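Local coordinates for protein ralf, proline/betaine transporter (Legionella pneumophila, PDB 4D7Q) that probably acts as a guanine-nucleotide exchange factor, here as an engineered chimera joining the Sec7 domain of Legionella RalF to the capping domain of Rickettsia RalF, at residues 31-34 with 35-39; 91-94 with 95-99; 287-290 with 291-295; 315-318 with 319-323. The protein carries 2 engineered substitutions. One frame throughout, in Å; residues are numbered along the deposited sequence.

From the N terminus, the chain first meets interaction 1, a turn of helix 26-40, and then interaction 2, the start of helix 93-102; both lie in the Legionella Sec7 part, their centres about 34 Å apart. Interactions 3 and 4 follow in the Rickettsia capping part, at the short helix 290-293 and in helix 313-325. Each joins directly consecutive segments, so none closes a long loop, and all four run in series without nesting or crossing. Interaction 3 comes closest to interaction 2, about 9 Å between nearest atoms, and both lean on helix 135-152, interaction 3 across the engineered join. Interaction 4 ties its helix to strands 297-303 and 208-214 of the capping sheet.

Interaction 1. Residues 31-34 with 35-39; sequences NKIK and EICEQ
K32 and E35 send their side chains across each other at about a right angle on one flank of a helical turn. The lysine leaves with CG anti to its backbone N (chi1 -175°) and then bends at chi2, which carries the chain along the helix until K32 CD is 4.2 Å from E35 OE1. The opposite charges remain beyond salt-bridge range, K32 NZ lying 4.3 Å from E35 OE1, so any attraction is probably modest; K32 NZ also has a long, weak ion pair with E17. Both residues suit a helix flank, where long aliphatic stems can lie on the surface while the charged ends reach outward. The same lysine stem also slants across I36, with K32 CG 4.1 Å from I36 CD1. This is the i to i+3 and i to i+4 pattern of an alpha-helix, here helix 26-40 in the Sec7 part of the chimera. Backbone bonds of the i+4 to i type hold the turn, among them C37 N to I33 O at 2.9 Å. On the buried side, the I33 CG2 branch meets C37 SG at 4.0 Å, a compact apolar pairing directed at helix 44-54, where I33 rests on I48 and F51. I36 faces I18 of helix 15-24 and I11 of helix 9-13, places that suit a branched aliphatic residue. K34 instead turns its ammonium group to a salt bridge with E74.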
loop_
_atom_site.group_PDB
_atom_site.type_symbol
_atom_site.label_atom_id
_atom_site.label_comp_id
_atom_site.label_asym_id
_atom_site.label_seq_id
_atom_site.Cartn_x
_atom_site.Cartn_y
_atom_site.Cartn_z
ATOM N N ASN A 31 17.213 11.909 -2.495
ATOM C CA ASN A 31 18.675 11.911 -2.603
ATOM C C ASN A 31 19.261 13.267 -2.281
ATOM O O ASN A 31 20.336 13.319 -1.687
ATOM C CB ASN A 31 19.145 11.448 -3.986
ATOM C CG ASN A 31 19.059 9.953 -4.214
ATOM O OD1 ASN A 31 18.818 9.151 -3.295
ATOM N ND2 ASN A 31 19.268 9.545 -5.454
ATOM N N LYS A 32 18.559 14.367 -2.642
ATOM C CA LYS A 32 19.041 15.721 -2.319
ATOM C C LYS A 32 19.064 15.905 -0.785
ATOM O O LYS A 32 20.040 16.422 -0.255
ATOM C CB LYS A 32 18.192 16.806 -3.021
ATOM C CG LYS A 32 18.696 18.239 -2.836
ATOM C CD LYS A 32 19.882 18.552 -3.746
ATOM C CE LYS A 32 20.724 19.693 -3.235
ATOM N NZ LYS A 32 22.101 19.648 -3.798
ATOM N N ILE A 33 18.028 15.410 -0.072
ATOM C CA ILE A 33 17.976 15.479 1.392
ATOM C C ILE A 33 19.156 14.686 1.953
ATOM O O ILE A 33 19.909 15.207 2.792
ATOM C CB ILE A 33 16.622 15.006 2.001
ATOM C CG1 ILE A 33 15.451 15.934 1.595
ATOM C CG2 ILE A 33 16.724 14.867 3.555
ATOM C CD1 ILE A 33 14.029 15.338 1.929
ATOM N N LYS A 34 19.332 13.440 1.465
ATOM C CA LYS A 34 20.418 12.578 1.951
ATOM C C LYS A 34 21.815 13.192 1.771
ATOM O O LYS A 34 22.639 13.107 2.672
ATOM C CB LYS A 34 20.308 11.159 1.374
ATOM C CG LYS A 34 19.057 10.393 1.889
ATOM C CD LYS A 34 18.805 9.102 1.116
ATOM C CE LYS A 34 19.844 8.042 1.403
ATOM N NZ LYS A 34 19.748 6.890 0.466
ATOM N N GLU A 35 22.049 13.859 0.636
ATOM C CA GLU A 35 23.326 14.500 0.318
ATOM C C GLU A 35 23.653 15.616 1.313
ATOM O O GLU A 35 24.777 15.660 1.816
ATOM C CB GLU A 35 23.310 15.035 -1.118
ATOM C CG GLU A 35 23.500 13.932 -2.149
ATOM C CD GLU A 35 22.969 14.200 -3.547
ATOM O OE1 GLU A 35 22.601 15.359 -3.853
ATOM O OE2 GLU A 35 22.942 13.240 -4.348
ATOM N N ILE A 36 22.651 16.494 1.612
ATOM C CA ILE A 36 22.759 17.605 2.566
ATOM C C ILE A 36 23.045 17.018 3.939
ATOM O O ILE A 36 23.997 17.426 4.595
ATOM C CB ILE A 36 21.495 18.534 2.550
ATOM C CG1 ILE A 36 21.306 19.195 1.158
ATOM C CG2 ILE A 36 21.602 19.616 3.643
ATOM C CD1 ILE A 36 19.881 19.682 0.862
ATOM N N CYS A 37 22.281 16.004 4.331
ATOM C CA CYS A 37 22.485 15.359 5.631
ATOM C C CYS A 37 23.876 14.749 5.789
ATOM O O CYS A 37 24.474 14.899 6.850
ATOM C CB CYS A 37 21.372 14.354 5.916
ATOM S SG CYS A 37 19.755 15.128 6.180
ATOM N N GLU A 38 24.405 14.115 4.721
ATOM C CA GLU A 38 25.738 13.509 4.740
ATOM C C GLU A 38 26.838 14.569 4.855
ATOM O O GLU A 38 27.736 14.425 5.675
ATOM C CB GLU A 38 25.953 12.610 3.502
ATOM C CG GLU A 38 27.313 11.920 3.422
ATOM C CD GLU A 38 27.734 11.075 4.611
ATOM O OE1 GLU A 38 26.882 10.348 5.168
ATOM O OE2 GLU A 38 28.932 11.123 4.967
ATOM N N GLN A 39 26.748 15.640 4.073
ATOM C CA GLN A 39 27.739 16.721 4.096
ATOM C C GLN A 39 27.662 17.537 5.393
ATOM O O GLN A 39 28.688 17.914 5.941
ATOM C CB GLN A 39 27.527 17.648 2.881
ATOM C CG GLN A 39 28.530 18.816 2.782
ATOM C CD GLN A 39 28.346 19.657 1.546
ATOM O OE1 GLN A 39 27.758 19.227 0.542
ATOM N NE2 GLN A 39 28.903 20.852 1.569
#

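Interaction 2. Residues 91-94 with 95-99; sequences QSFV and EGLRT
S92 and E95 clasp each other in a capping box at the start of helix 93-102, in the Sec7 part of the chimera. Two reciprocal bonds make this the tight part of the contact. S92 OG accepts from E95 N at 3.1 Å, and E95 OE1 accepts from S92 N at 3.0 Å in an almost straight bond (175°). The carboxylate is met on its anti side, with the donor 23° out of its plane. Serine suits an N-cap because its short hydroxyl can turn back to an N-H of the first turn, and its chi1 of 84° sets OG between the backbone N and the carbonyl carbon. Glutamate three residues on is long enough to return the favour. S92 OG is also hydrogen-bonded to E192 of helix 183-195.

Next to the box lies the buried apolar side. The F93 ring and L97 CD2 approach obliquely, the nearest ring atom, F93 CE2, lying 4.2 Å away, and together they press on T145 of helix 135-152, while Y124 meets F93 edge-to-face. V94, beside them, rests on L189 and F198.

The looser side carries the longer polar chains. R98 bends at chi3, which turns the guanidinium back over the helix, one face toward V94 O and NH1 3.8 Å from V94 CG1. The side chain of Q91 slants past E95 towards T99, which is exposed. There T99 OG1 donates to E95 O at 2.7 Å, while T99 N reaches the same oxygen from the opposite face of its carbonyl plane.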
loop_
_atom_site.group_PDB
_atom_site.type_symbol
_atom_site.label_atom_id
_atom_site.label_comp_id
_atom_site.label_asym_id
_atom_site.label_seq_id
_atom_site.Cartn_x
_atom_site.Cartn_y
_atom_site.Cartn_z
ATOM N N GLN A 91 -5.707 11.019 22.597
ATOM C CA GLN A 91 -6.595 10.883 21.448
ATOM C C GLN A 91 -7.305 9.547 21.553
ATOM O O GLN A 91 -6.715 8.593 21.958
ATOM C CB GLN A 91 -5.805 10.925 20.126
ATOM C CG GLN A 91 -5.492 12.286 19.538
ATOM C CD GLN A 91 -5.416 12.340 18.022
ATOM O OE1 GLN A 91 -4.503 11.825 17.407
ATOM N NE2 GLN A 91 -6.362 13.018 17.423
ATOM N N SER A 92 -8.564 9.487 21.172
ATOM C CA SER A 92 -9.293 8.250 21.134
ATOM C C SER A 92 -8.760 7.381 19.997
ATOM O O SER A 92 -8.097 7.870 19.154
ATOM C CB SER A 92 -10.766 8.513 20.975
ATOM O OG SER A 92 -11.099 8.698 19.666
ATOM N N PHE A 93 -9.042 6.097 20.036
ATOM C CA PHE A 93 -8.511 5.192 19.050
ATOM C C PHE A 93 -8.999 5.612 17.661
ATOM O O PHE A 93 -8.244 5.776 16.782
ATOM C CB PHE A 93 -8.858 3.736 19.352
ATOM C CG PHE A 93 -8.384 2.790 18.311
ATOM C CD1 PHE A 93 -7.122 2.295 18.346
ATOM C CD2 PHE A 93 -9.190 2.414 17.294
ATOM C CE1 PHE A 93 -6.669 1.447 17.378
ATOM C CE2 PHE A 93 -8.746 1.574 16.317
ATOM C CZ PHE A 93 -7.487 1.080 16.360
ATOM N N VAL A 94 -10.288 5.820 17.535
ATOM C CA VAL A 94 -10.926 6.228 16.272
ATOM C C VAL A 94 -10.371 7.589 15.779
ATOM O O VAL A 94 -10.027 7.698 14.602
ATOM C CB VAL A 94 -12.484 6.193 16.366
ATOM C CG1 VAL A 94 -13.146 6.734 15.090
ATOM C CG2 VAL A 94 -12.986 4.788 16.657
ATOM N N GLU A 95 -10.225 8.597 16.682
ATOM C CA GLU A 95 -9.667 9.920 16.312
ATOM C C GLU A 95 -8.245 9.777 15.758
ATOM O O GLU A 95 -7.926 10.397 14.755
ATOM C CB GLU A 95 -9.598 10.891 17.517
ATOM C CG GLU A 95 -10.922 11.407 18.048
ATOM C CD GLU A 95 -10.834 12.245 19.319
ATOM O OE1 GLU A 95 -9.955 11.978 20.178
ATOM O OE2 GLU A 95 -11.684 13.152 19.471
ATOM N N GLY A 96 -7.396 9.025 16.465
ATOM C CA GLY A 96 -5.999 8.795 16.097
ATOM C C GLY A 96 -5.870 8.115 14.754
ATOM O O GLY A 96 -5.104 8.564 13.901
ATOM N N LEU A 97 -6.664 7.052 14.550
ATOM C CA LEU A 97 -6.652 6.307 13.299
ATOM C C LEU A 97 -7.149 7.174 12.144
ATOM O O LEU A 97 -6.525 7.176 11.095
ATOM C CB LEU A 97 -7.440 4.983 13.416
ATOM C CG LEU A 97 -7.636 4.169 12.123
ATOM C CD1 LEU A 97 -6.312 3.553 11.647
ATOM C CD2 LEU A 97 -8.624 3.070 12.350
ATOM N N ARG A 98 -8.249 7.909 12.335
ATOM C CA ARG A 98 -8.804 8.785 11.283
ATOM C C ARG A 98 -7.790 9.889 10.911
ATOM O O ARG A 98 -7.481 10.071 9.731
ATOM C CB ARG A 98 -10.155 9.380 11.735
ATOM C CG ARG A 98 -10.869 10.265 10.690
ATOM C CD ARG A 98 -12.215 10.745 11.232
ATOM N NE ARG A 98 -12.028 11.638 12.374
ATOM C CZ ARG A 98 -12.496 11.425 13.602
ATOM N NH1 ARG A 98 -13.242 10.358 13.861
ATOM N NH2 ARG A 98 -12.236 12.288 14.576
ATOM N N THR A 99 -7.221 10.562 11.918
ATOM C CA THR A 99 -6.202 11.635 11.725
ATOM C C THR A 99 -4.999 11.085 10.978
ATOM O O THR A 99 -4.501 11.740 10.066
ATOM C CB THR A 99 -5.782 12.220 13.089
ATOM O OG1 THR A 99 -6.953 12.698 13.735
ATOM C CG2 THR A 99 -4.758 13.351 12.967
#

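Interaction 3. Residues 287-290 with 291-295; sequences IFSR and WFLGE
With a chi1 of 60°, W291 CG is wedged over its own main chain, folding the indole back so that NE1 comes to 3.5 Å from F288 O. R290 takes the other course: CG swings away from its own N and the chain bends at chi3, leaving R290 CD 4.0 Å from E295 CG. These two side chains run side by side with their guanidinium and carboxylate planes nearly perpendicular, and the charged groups do not touch. R290 NH1 forms a salt bridge with D151 of the Sec7 part, a contact between fused parts and not to be read as natural, and another with a HEPES sulfonate, probably from the crystallisation liquor. S289 O accepts twice, from L293 N at 2.8 Å and from F292 N at 3.0 Å, the latter donor lying above the carbonyl plane. G294 N bonds to R290 O. A water donates to G294 O and bonds S289 OG, which is also hydrogen-bonded to S286 N. At G294, phi 81° and psi -160° together would press a CB against L293 O; glycine has none. The whole is a single short helical turn, 290-293, ended by glycine, between two antiparallel strands of the capping domain sheet.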
loop_
_atom_site.group_PDB
_atom_site.type_symbol
_atom_site.label_atom_id
_atom_site.label_comp_id
_atom_site.label_asym_id
_atom_site.label_seq_id
_atom_site.Cartn_x
_atom_site.Cartn_y
_atom_site.Cartn_z
ATOM N N ILE A 287 -13.933 -11.304 1.212
ATOM C CA ILE A 287 -14.901 -11.061 2.243
ATOM C C ILE A 287 -14.885 -9.642 2.843
ATOM O O ILE A 287 -15.892 -9.048 2.940
ATOM C CB ILE A 287 -14.915 -12.154 3.326
ATOM C CG1 ILE A 287 -16.163 -12.017 4.199
ATOM C CG2 ILE A 287 -13.643 -12.142 4.141
ATOM C CD1 ILE A 287 -16.409 -13.130 5.164
ATOM N N PHE A 288 -13.728 -9.141 3.229
ATOM C CA PHE A 288 -13.584 -7.835 3.858
ATOM C C PHE A 288 -12.840 -6.758 3.046
ATOM O O PHE A 288 -12.311 -5.853 3.597
ATOM C CB PHE A 288 -12.908 -7.977 5.207
ATOM C CG PHE A 288 -13.595 -8.924 6.146
ATOM C CD1 PHE A 288 -14.931 -8.820 6.395
ATOM C CD2 PHE A 288 -12.879 -9.899 6.783
ATOM C CE1 PHE A 288 -15.544 -9.697 7.244
ATOM C CE2 PHE A 288 -13.474 -10.773 7.619
ATOM C CZ PHE A 288 -14.813 -10.663 7.866
ATOM N N SER A 289 -12.835 -6.871 1.735
ATOM C CA SER A 289 -12.000 -6.050 0.890
ATOM C C SER A 289 -12.621 -4.876 0.115
ATOM O O SER A 289 -11.916 -4.137 -0.519
ATOM C CB SER A 289 -11.239 -6.940 -0.065
ATOM O OG SER A 289 -12.050 -7.579 -0.975
ATOM N N ARG A 290 -13.929 -4.741 0.142
ATOM C CA ARG A 290 -14.595 -3.822 -0.743
ATOM C C ARG A 290 -14.149 -2.391 -0.552
ATOM O O ARG A 290 -14.025 -1.657 -1.486
ATOM C CB ARG A 290 -16.113 -3.942 -0.630
ATOM C CG ARG A 290 -16.898 -3.441 -1.805
ATOM C CD ARG A 290 -18.373 -3.773 -1.797
ATOM N NE ARG A 290 -18.886 -4.242 -0.535
ATOM C CZ ARG A 290 -19.136 -3.482 0.511
ATOM N NH1 ARG A 290 -18.972 -2.186 0.466
ATOM N NH2 ARG A 290 -19.585 -4.037 1.605
ATOM N N TRP A 291 -13.877 -2.008 0.675
ATOM C CA TRP A 291 -13.531 -0.600 0.840
ATOM C C TRP A 291 -12.164 -0.294 0.240
ATOM O O TRP A 291 -11.875 0.847 -0.121
ATOM C CB TRP A 291 -13.555 -0.213 2.320
ATOM C CG TRP A 291 -12.601 -1.002 3.163
ATOM C CD1 TRP A 291 -12.901 -2.071 3.956
ATOM C CD2 TRP A 291 -11.192 -0.786 3.295
ATOM N NE1 TRP A 291 -11.764 -2.534 4.576
ATOM C CE2 TRP A 291 -10.701 -1.762 4.186
ATOM C CE3 TRP A 291 -10.296 0.137 2.747
ATOM C CZ2 TRP A 291 -9.357 -1.841 4.541
ATOM C CZ3 TRP A 291 -8.961 0.057 3.101
ATOM C CH2 TRP A 291 -8.504 -0.925 3.990
ATOM N N PHE A 292 -11.325 -1.320 0.136
ATOM C CA PHE A 292 -9.979 -1.161 -0.424
ATOM C C PHE A 292 -9.939 -1.373 -1.921
ATOM O O PHE A 292 -9.257 -0.637 -2.633
ATOM C CB PHE A 292 -9.012 -2.167 0.241
ATOM C CG PHE A 292 -7.563 -2.003 -0.166
ATOM C CD1 PHE A 292 -6.799 -0.934 0.314
ATOM C CD2 PHE A 292 -6.971 -2.886 -1.062
ATOM C CE1 PHE A 292 -5.461 -0.785 -0.071
ATOM C CE2 PHE A 292 -5.627 -2.743 -1.422
ATOM C CZ PHE A 292 -4.884 -1.706 -0.912
ATOM N N LEU A 293 -10.642 -2.417 -2.387
ATOM C CA LEU A 293 -10.588 -2.863 -3.767
ATOM C C LEU A 293 -11.799 -2.484 -4.616
ATOM O O LEU A 293 -11.710 -2.464 -5.845
ATOM C CB LEU A 293 -10.415 -4.394 -3.748
ATOM C CG LEU A 293 -10.229 -5.124 -5.083
ATOM C CD1 LEU A 293 -8.905 -4.755 -5.744
ATOM C CD2 LEU A 293 -10.382 -6.592 -4.921
ATOM N N GLY A 294 -12.933 -2.265 -3.984
ATOM C CA GLY A 294 -14.149 -2.078 -4.760
ATOM C C GLY A 294 -14.675 -3.451 -5.149
ATOM O O GLY A 294 -14.279 -4.467 -4.570
ATOM N N GLU A 295 -15.516 -3.510 -6.164
ATOM C CA GLU A 295 -16.176 -4.757 -6.541
ATOM C C GLU A 295 -15.488 -5.598 -7.604
ATOM O O GLU A 295 -15.960 -6.700 -7.891
ATOM C CB GLU A 295 -17.640 -4.477 -6.934
ATOM C CG GLU A 295 -18.469 -3.816 -5.837
ATOM C CD GLU A 295 -19.922 -3.529 -6.178
ATOM O OE1 GLU A 295 -20.240 -3.271 -7.363
ATOM O OE2 GLU A 295 -20.747 -3.539 -5.240
HETATM O O HOH W 1 -13.887 -6.372 -2.741
#

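Interaction 4. Residues 315-318 with 319-323; sequences SLKL and AAQIT
L318 and I322 supply the apolar contact: one turn apart, they cross with L318 CG 3.7 Å from I322 CD1. I322 CG1 stands anti to the carbonyl carbon (chi1 -71°), which swings CD1 back towards the leucine. Branched aliphatic chains suit this buried flank, and the small methyls of A319 and A320 let neighbouring elements come close to the helix.

Among polar side chains, K317 runs extended and slants across Q321, its CE 3.6 Å from Q321 NE2; the lysine is exposed, and its aliphatic stem gives the amide something to lie against. Q321 also crosses L318 at about a right angle, with Q321 OE1 3.5 Å from L318 CA.

Backbone bonds complete the turn, for example A319 N to S315 O and I322 N to L318 O. A319 O is gripped twice, by T323 N and by T323 OG1 at 2.7 Å, from opposite faces of its plane, which gives the buried threonine hydroxyl a donor bond within the helix. S315 OG accepts from A277 N.

Helix 313-325 thus lies between the sheet of the capping domain (A319 and T323 on Y209 of strand 208-214, I322 on I301 of strand 297-303) and helix 341-351 (L316 on L344, A320 on I351).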
loop_
_atom_site.group_PDB
_atom_site.type_symbol
_atom_site.label_atom_id
_atom_site.label_comp_id
_atom_site.label_asym_id
_atom_site.label_seq_id
_atom_site.Cartn_x
_atom_site.Cartn_y
_atom_site.Cartn_z
ATOM N N SER A 315 14.642 -6.014 -16.254
ATOM C CA SER A 315 13.475 -6.148 -15.369
ATOM C C SER A 315 12.294 -5.283 -15.866
ATOM O O SER A 315 11.155 -5.761 -15.909
ATOM C CB SER A 315 13.858 -5.763 -13.947
ATOM O OG SER A 315 14.709 -6.763 -13.411
ATOM N N LEU A 316 12.585 -4.027 -16.277
ATOM C CA LEU A 316 11.607 -3.104 -16.832
ATOM C C LEU A 316 11.004 -3.716 -18.105
ATOM O O LEU A 316 9.781 -3.708 -18.265
ATOM C CB LEU A 316 12.275 -1.732 -17.118
ATOM C CG LEU A 316 11.414 -0.673 -17.848
ATOM C CD1 LEU A 316 10.195 -0.254 -17.030
ATOM C CD2 LEU A 316 12.227 0.531 -18.223
ATOM N N LYS A 317 11.858 -4.305 -18.978
ATOM C CA LYS A 317 11.404 -4.972 -20.198
ATOM C C LYS A 317 10.495 -6.157 -19.842
ATOM O O LYS A 317 9.392 -6.274 -20.381
ATOM C CB LYS A 317 12.619 -5.446 -21.009
ATOM C CG LYS A 317 12.272 -5.912 -22.411
ATOM C CD LYS A 317 13.421 -6.661 -23.042
ATOM C CE LYS A 317 13.021 -7.287 -24.355
ATOM N NZ LYS A 317 14.210 -7.671 -25.166
ATOM N N LEU A 318 10.949 -7.015 -18.896
ATOM C CA LEU A 318 10.171 -8.171 -18.440
ATOM C C LEU A 318 8.809 -7.751 -17.880
ATOM O O LEU A 318 7.804 -8.365 -18.260
ATOM C CB LEU A 318 10.971 -9.024 -17.423
ATOM C CG LEU A 318 10.291 -10.296 -16.861
ATOM C CD1 LEU A 318 9.983 -11.330 -17.969
ATOM C CD2 LEU A 318 11.135 -10.921 -15.791
ATOM N N ALA A 319 8.753 -6.659 -17.067
ATOM C CA ALA A 319 7.472 -6.169 -16.534
ATOM C C ALA A 319 6.546 -5.727 -17.691
ATOM O O ALA A 319 5.384 -6.130 -17.700
ATOM C CB ALA A 319 7.680 -5.037 -15.533
ATOM N N ALA A 320 7.089 -5.028 -18.727
ATOM C CA ALA A 320 6.293 -4.636 -19.904
ATOM C C ALA A 320 5.840 -5.842 -20.743
ATOM O O ALA A 320 4.715 -5.818 -21.239
ATOM C CB ALA A 320 7.047 -3.640 -20.772
ATOM N N GLN A 321 6.699 -6.896 -20.889
ATOM C CA GLN A 321 6.370 -8.136 -21.648
ATOM C C GLN A 321 5.229 -8.897 -20.984
ATOM O O GLN A 321 4.312 -9.367 -21.662
ATOM C CB GLN A 321 7.595 -9.067 -21.780
ATOM C CG GLN A 321 8.669 -8.518 -22.711
ATOM C CD GLN A 321 9.947 -9.317 -22.710
ATOM O OE1 GLN A 321 10.579 -9.537 -21.679
ATOM N NE2 GLN A 321 10.381 -9.726 -23.881
ATOM N N ILE A 322 5.302 -9.027 -19.652
ATOM C CA ILE A 322 4.287 -9.694 -18.828
ATOM C C ILE A 322 2.977 -8.934 -18.980
ATOM O O ILE A 322 1.943 -9.557 -19.248
ATOM C CB ILE A 322 4.738 -9.762 -17.346
ATOM C CG1 ILE A 322 5.911 -10.770 -17.179
ATOM C CG2 ILE A 322 3.534 -10.111 -16.407
ATOM C CD1 ILE A 322 6.728 -10.629 -15.856
ATOM N N THR A 323 3.033 -7.583 -18.838
ATOM C CA THR A 323 1.842 -6.736 -18.951
ATOM C C THR A 323 1.184 -6.855 -20.316
ATOM O O THR A 323 -0.030 -7.029 -20.393
ATOM C CB THR A 323 2.135 -5.276 -18.585
ATOM O OG1 THR A 323 2.843 -5.218 -17.349
ATOM C CG2 THR A 323 0.874 -4.488 -18.432
#